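Side-chain contacts in cyclodipeptide synthase, BtCDPS (Bacillus thermoamylovorans, PDB 6ZTU), which probably builds cyclodipeptides by transferring aminoacyl groups that are normally supplied on transfer RNA: residues S34-K39 and D66-L71; L72-T77 and D149-R154. All coordinates share one frame; numbering follows the deposited sequence.

Contact 1 (S34-K39 and D66-L71); sequences SPFNSK and DEAKNL
Ala68 O on helix 68-74 accepts one hydrogen bond within its own turn, from Leu71 N (3.2 Å), and the ring of Phe36 in the facing loop packs edge-on against the same oxygen, with CE2 3.9 Å from it and the oxygen near the ring plane. No hydrogen bond crosses between segments 34-39 and 66-71, and their contact is otherwise apolar. Pro35 CG lies 4.2 Å from Ala68 CB and 4.4 Å from Leu71 CD1, so the pyrrolidine corner meets one turn of the helix at two side chains on the same flank. Phe36 has its CG anti to the carbonyl carbon and beside the backbone N (chi1 -41°), which tucks the ring against the preceding residue, and Pro35 CB stands 3.8 Å above one face, offset toward the rim. One edge of that ring thus serves the helix while a face is used by its own neighbour. Val86 of helix 79-103 touches both Phe36 and Ala68, and Phe36 N donates to Glu89 OE2 of the same helix. Farther along the loop the chain forms an Asx turn, Lys39 N donating to Asn37 OD1 at 2.9 Å, with an N-H...O angle of 155°. The arrangement belongs to the Rossmann-like fold of the HUP clan: the loop that follows strand 28-32 packs on the helix that follows the neighbouring parallel strand 58-63, beside the pocket occupied by (2S)-hexane-1,2-diol.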
loop_
_atom_site.group_PDB
_atom_site.type_symbol
_atom_site.label_atom_id
_atom_site.label_comp_id
_atom_site.label_asym_id
_atom_site.label_seq_id
_atom_site.Cartn_x
_atom_site.Cartn_y
_atom_site.Cartn_z
ATOM N N SER A 34 -3.709 5.000 0.740
ATOM C CA SER A 34 -4.732 4.133 1.312
ATOM C C SER A 34 -6.109 4.771 1.152
ATOM O O SER A 34 -6.264 5.960 1.439
ATOM C CB SER A 34 -4.434 3.873 2.792
ATOM O OG SER A 34 -5.164 2.758 3.256
ATOM N N PRO A 35 -7.118 4.024 0.699
ATOM C CA PRO A 35 -8.450 4.609 0.516
ATOM C C PRO A 35 -9.213 4.739 1.827
ATOM O O PRO A 35 -9.059 3.935 2.748
ATOM C CB PRO A 35 -9.139 3.608 -0.421
ATOM C CG PRO A 35 -8.530 2.292 -0.039
ATOM C CD PRO A 35 -7.073 2.618 0.267
ATOM N N PHE A 36 -10.059 5.774 1.886
ATOM C CA PHE A 36 -10.917 6.035 3.048
ATOM C C PHE A 36 -10.080 6.246 4.305
ATOM O O PHE A 36 -10.406 5.769 5.395
ATOM C CB PHE A 36 -11.942 4.918 3.231
ATOM C CG PHE A 36 -12.534 4.455 1.938
ATOM C CD1 PHE A 36 -13.213 5.348 1.124
ATOM C CD2 PHE A 36 -12.385 3.148 1.511
ATOM C CE1 PHE A 36 -13.748 4.938 -0.081
ATOM C CE2 PHE A 36 -12.925 2.731 0.302
ATOM C CZ PHE A 36 -13.602 3.632 -0.493
ATOM N N ASN A 37 -8.988 6.980 4.140
ATOM C CA ASN A 37 -8.047 7.273 5.209
ATOM C C ASN A 37 -7.804 8.773 5.189
ATOM O O ASN A 37 -7.268 9.298 4.210
ATOM C CB ASN A 37 -6.742 6.488 5.011
ATOM C CG ASN A 37 -5.741 6.719 6.125
ATOM O OD1 ASN A 37 -5.675 7.798 6.705
ATOM N ND2 ASN A 37 -4.954 5.699 6.427
ATOM N N SER A 38 -8.184 9.458 6.272
ATOM C CA SER A 38 -8.144 10.919 6.286
ATOM C C SER A 38 -6.734 11.475 6.147
ATOM O O SER A 38 -6.579 12.648 5.790
ATOM C CB SER A 38 -8.776 11.453 7.575
ATOM O OG SER A 38 -8.422 10.643 8.684
ATOM N N LYS A 39 -5.708 10.669 6.428
ATOM C CA LYS A 39 -4.327 11.127 6.310
ATOM C C LYS A 39 -4.015 11.655 4.912
ATOM O O LYS A 39 -3.225 12.596 4.766
ATOM C CB LYS A 39 -3.382 9.982 6.661
ATOM C CG LYS A 39 -1.909 10.300 6.524
ATOM C CD LYS A 39 -1.322 10.590 7.871
ATOM C CE LYS A 39 0.168 10.775 7.814
ATOM N NZ LYS A 39 0.564 11.410 9.088
ATOM N N ASP A 66 -9.942 -2.809 -7.206
ATOM C CA ASP A 66 -11.371 -3.118 -7.104
ATOM C C ASP A 66 -11.764 -3.543 -5.699
ATOM O O ASP A 66 -12.864 -3.227 -5.231
ATOM C CB ASP A 66 -11.743 -4.226 -8.084
ATOM C CG ASP A 66 -11.398 -3.882 -9.518
ATOM O OD1 ASP A 66 -11.392 -2.684 -9.859
ATOM O OD2 ASP A 66 -11.153 -4.820 -10.302
ATOM N N GLU A 67 -10.893 -4.287 -5.020
ATOM C CA GLU A 67 -11.263 -4.828 -3.719
ATOM C C GLU A 67 -11.401 -3.765 -2.648
ATOM O O GLU A 67 -11.732 -4.111 -1.507
ATOM C CB GLU A 67 -10.233 -5.874 -3.275
ATOM C CG GLU A 67 -10.384 -7.235 -3.938
ATOM C CD GLU A 67 -9.764 -7.298 -5.331
ATOM O OE1 GLU A 67 -9.112 -6.319 -5.760
ATOM O OE2 GLU A 67 -9.932 -8.333 -6.007
ATOM N N ALA A 68 -11.142 -2.492 -2.958
ATOM C CA ALA A 68 -11.393 -1.453 -1.968
ATOM C C ALA A 68 -12.861 -1.428 -1.559
ATOM O O ALA A 68 -13.180 -1.041 -0.430
ATOM C CB ALA A 68 -10.970 -0.090 -2.503
ATOM N N LYS A 69 -13.765 -1.847 -2.455
ATOM C CA LYS A 69 -15.182 -1.906 -2.091
ATOM C C LYS A 69 -15.434 -2.897 -0.957
ATOM O O LYS A 69 -16.357 -2.698 -0.158
ATOM C CB LYS A 69 -16.033 -2.252 -3.319
ATOM C CG LYS A 69 -15.999 -3.701 -3.760
ATOM C CD LYS A 69 -16.827 -3.895 -5.033
ATOM C CE LYS A 69 -17.549 -5.240 -5.049
ATOM N NZ LYS A 69 -16.948 -6.255 -4.124
ATOM N N ASN A 70 -14.612 -3.948 -0.851
ATOM C CA ASN A 70 -14.791 -4.937 0.212
ATOM C C ASN A 70 -14.666 -4.313 1.588
ATOM O O ASN A 70 -15.329 -4.760 2.535
ATOM C CB ASN A 70 -13.771 -6.069 0.080
ATOM C CG ASN A 70 -13.994 -6.905 -1.146
ATOM O OD1 ASN A 70 -14.275 -6.368 -2.220
ATOM N ND2 ASN A 70 -13.878 -8.224 -1.009
ATOM N N LEU A 71 -13.807 -3.296 1.722
ATOM C CA LEU A 71 -13.631 -2.637 3.008
ATOM C C LEU A 71 -14.921 -1.958 3.440
ATOM O O LEU A 71 -15.267 -1.958 4.625
ATOM C CB LEU A 71 -12.489 -1.619 2.931
ATOM C CG LEU A 71 -11.114 -2.146 2.502
ATOM C CD1 LEU A 71 -10.125 -1.003 2.486
ATOM C CD2 LEU A 71 -10.626 -3.267 3.426
#

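Contact 2 (L72-T77 and D149-R154); sequences LEALGT and DALSSR
Leu75 and Leu151 both carry CG anti to the carbonyl carbon and beside the backbone N (chi1 -64° and -69°), which sends the two isobutyl groups past one another in opposite directions where segment 72-77 meets helix 137-157 of this Rossmann-like domain. Ala74 and Leu75, following on from helix 68-74, pack on that helix. Leu151 CD2 does most of the touching on its side, lying 3.7 Å from Ala74 CB and 4.2 Å from Leu75 CG, so its methyl bridges two successive residues. The CD1 methyl of Leu75 reaches Arg154, one turn along the partner helix: it rests 3.8 Å from Arg154 CB, and the two side chains cross at about a right angle. Met169 of helix 167-191 touches both leucines. Arg154 meets Leu75 through CB and the backbone carbonyl carbon; from CG to NE the chain runs extended away from segment 72-77, and NH2 probably donates to Pro35 O. The guanidinium is tied back to its own helix as well: NH1 donates to Ala150 O at 3.1 Å, with an N-H...O angle of 160° and the oxygen in the guanidinium plane.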
loop_
_atom_site.group_PDB
_atom_site.type_symbol
_atom_site.label_atom_id
_atom_site.label_comp_id
_atom_site.label_asym_id
_atom_site.label_seq_id
_atom_site.Cartn_x
_atom_site.Cartn_y
_atom_site.Cartn_z
ATOM N N LEU A 72 -15.652 -1.384 2.485
ATOM C CA LEU A 72 -16.935 -0.766 2.803
ATOM C C LEU A 72 -18.035 -1.814 2.953
ATOM O O LEU A 72 -18.829 -1.745 3.896
ATOM C CB LEU A 72 -17.291 0.266 1.730
ATOM C CG LEU A 72 -16.277 1.396 1.477
ATOM C CD1 LEU A 72 -16.713 2.277 0.306
ATOM C CD2 LEU A 72 -16.038 2.242 2.720
ATOM N N GLU A 73 -18.070 -2.810 2.063
ATOM C CA GLU A 73 -19.078 -3.863 2.154
ATOM C C GLU A 73 -19.011 -4.588 3.490
ATOM O O GLU A 73 -20.035 -5.053 4.006
ATOM C CB GLU A 73 -18.903 -4.854 1.007
ATOM C CG GLU A 73 -19.208 -4.253 -0.352
ATOM C CD GLU A 73 -18.967 -5.219 -1.472
ATOM O OE1 GLU A 73 -18.088 -6.096 -1.340
ATOM O OE2 GLU A 73 -19.663 -5.110 -2.498
ATOM N N ALA A 74 -17.811 -4.712 4.062
ATOM C CA ALA A 74 -17.691 -5.374 5.356
ATOM C C ALA A 74 -18.193 -4.488 6.488
ATOM O O ALA A 74 -18.671 -4.999 7.506
ATOM C CB ALA A 74 -16.239 -5.789 5.603
ATOM N N LEU A 75 -18.087 -3.168 6.343
ATOM C CA LEU A 75 -18.610 -2.232 7.330
ATOM C C LEU A 75 -20.057 -1.850 7.053
ATOM O O LEU A 75 -20.452 -0.699 7.297
ATOM C CB LEU A 75 -17.731 -0.980 7.399
ATOM C CG LEU A 75 -16.293 -1.210 7.876
ATOM C CD1 LEU A 75 -15.428 0.036 7.745
ATOM C CD2 LEU A 75 -16.288 -1.713 9.306
ATOM N N GLY A 76 -20.852 -2.783 6.531
ATOM C CA GLY A 76 -22.224 -2.493 6.164
ATOM C C GLY A 76 -22.354 -1.384 5.137
ATOM O O GLY A 76 -22.763 -0.264 5.468
ATOM N N THR A 77 -21.984 -1.676 3.888
ATOM C CA THR A 77 -22.293 -0.804 2.762
ATOM C C THR A 77 -22.744 -1.689 1.608
ATOM O O THR A 77 -22.013 -2.600 1.202
ATOM C CB THR A 77 -21.089 0.049 2.349
ATOM O OG1 THR A 77 -20.642 0.824 3.463
ATOM C CG2 THR A 77 -21.469 0.997 1.225
ATOM N N ASP A 149 -6.925 -4.752 10.963
ATOM C CA ASP A 149 -6.399 -3.389 11.019
ATOM C C ASP A 149 -7.128 -2.485 10.038
ATOM O O ASP A 149 -7.495 -1.350 10.368
ATOM C CB ASP A 149 -4.906 -3.376 10.687
ATOM C CG ASP A 149 -4.048 -4.014 11.753
ATOM O OD1 ASP A 149 -4.546 -4.311 12.862
ATOM O OD2 ASP A 149 -2.852 -4.227 11.451
ATOM N N ALA A 150 -7.305 -2.964 8.803
ATOM C CA ALA A 150 -7.962 -2.169 7.773
ATOM C C ALA A 150 -9.399 -1.841 8.159
ATOM O O ALA A 150 -9.866 -0.723 7.927
ATOM C CB ALA A 150 -7.925 -2.911 6.431
ATOM N N LEU A 151 -10.115 -2.802 8.748
ATOM C CA LEU A 151 -11.515 -2.566 9.103
ATOM C C LEU A 151 -11.629 -1.708 10.351
ATOM O O LEU A 151 -12.476 -0.812 10.416
ATOM C CB LEU A 151 -12.250 -3.891 9.309
ATOM C CG LEU A 151 -12.487 -4.742 8.058
ATOM C CD1 LEU A 151 -13.191 -6.036 8.410
ATOM C CD2 LEU A 151 -13.279 -3.970 6.996
ATOM N N SER A 152 -10.771 -1.952 11.344
ATOM C CA SER A 152 -10.845 -1.188 12.585
ATOM C C SER A 152 -10.540 0.289 12.351
ATOM O O SER A 152 -11.226 1.163 12.892
ATOM C CB SER A 152 -9.898 -1.799 13.624
ATOM O OG SER A 152 -8.653 -1.131 13.618
ATOM N N SER A 153 -9.533 0.596 11.528
ATOM C CA SER A 153 -9.193 1.999 11.328
ATOM C C SER A 153 -10.275 2.732 10.545
ATOM O O SER A 153 -10.481 3.932 10.752
ATOM C CB SER A 153 -7.833 2.135 10.638
ATOM O OG SER A 153 -7.833 1.576 9.339
ATOM N N ARG A 154 -10.988 2.039 9.665
ATOM C CA ARG A 154 -12.047 2.700 8.918
ATOM C C ARG A 154 -13.375 2.698 9.654
ATOM O O ARG A 154 -14.214 3.562 9.385
ATOM C CB ARG A 154 -12.200 2.061 7.540
ATOM C CG ARG A 154 -11.060 2.479 6.629
ATOM C CD ARG A 154 -10.889 1.531 5.485
ATOM N NE ARG A 154 -9.768 1.944 4.645
ATOM C CZ ARG A 154 -8.514 1.534 4.812
ATOM N NH1 ARG A 154 -8.209 0.685 5.786
ATOM N NH2 ARG A 154 -7.565 1.964 3.993
#

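Overall arrangement
Contacts 1 and 2 follow one another along the chain and share helix 68-74, with centres about 9 Å apart on the same side of the chain's centre, and Arg154 couples them. While its CB packs in contact 2, its NH2 lies 2.8 Å from Pro35 O of contact 1, joining helix 137-157 to the loop after strand 28-32. The Phe36 ring makes a second link, with CZ 3.5 Å from Leu72 CD1. Contact 1 is nearer the (2S)-hexane-1,2-diol: the side chain of Pro35 lies about 5 Å from the ligand, that of Arg154 about 6 Å. Pro35 also touches Tyr176 and Ala64, both of which line the ligand pocket.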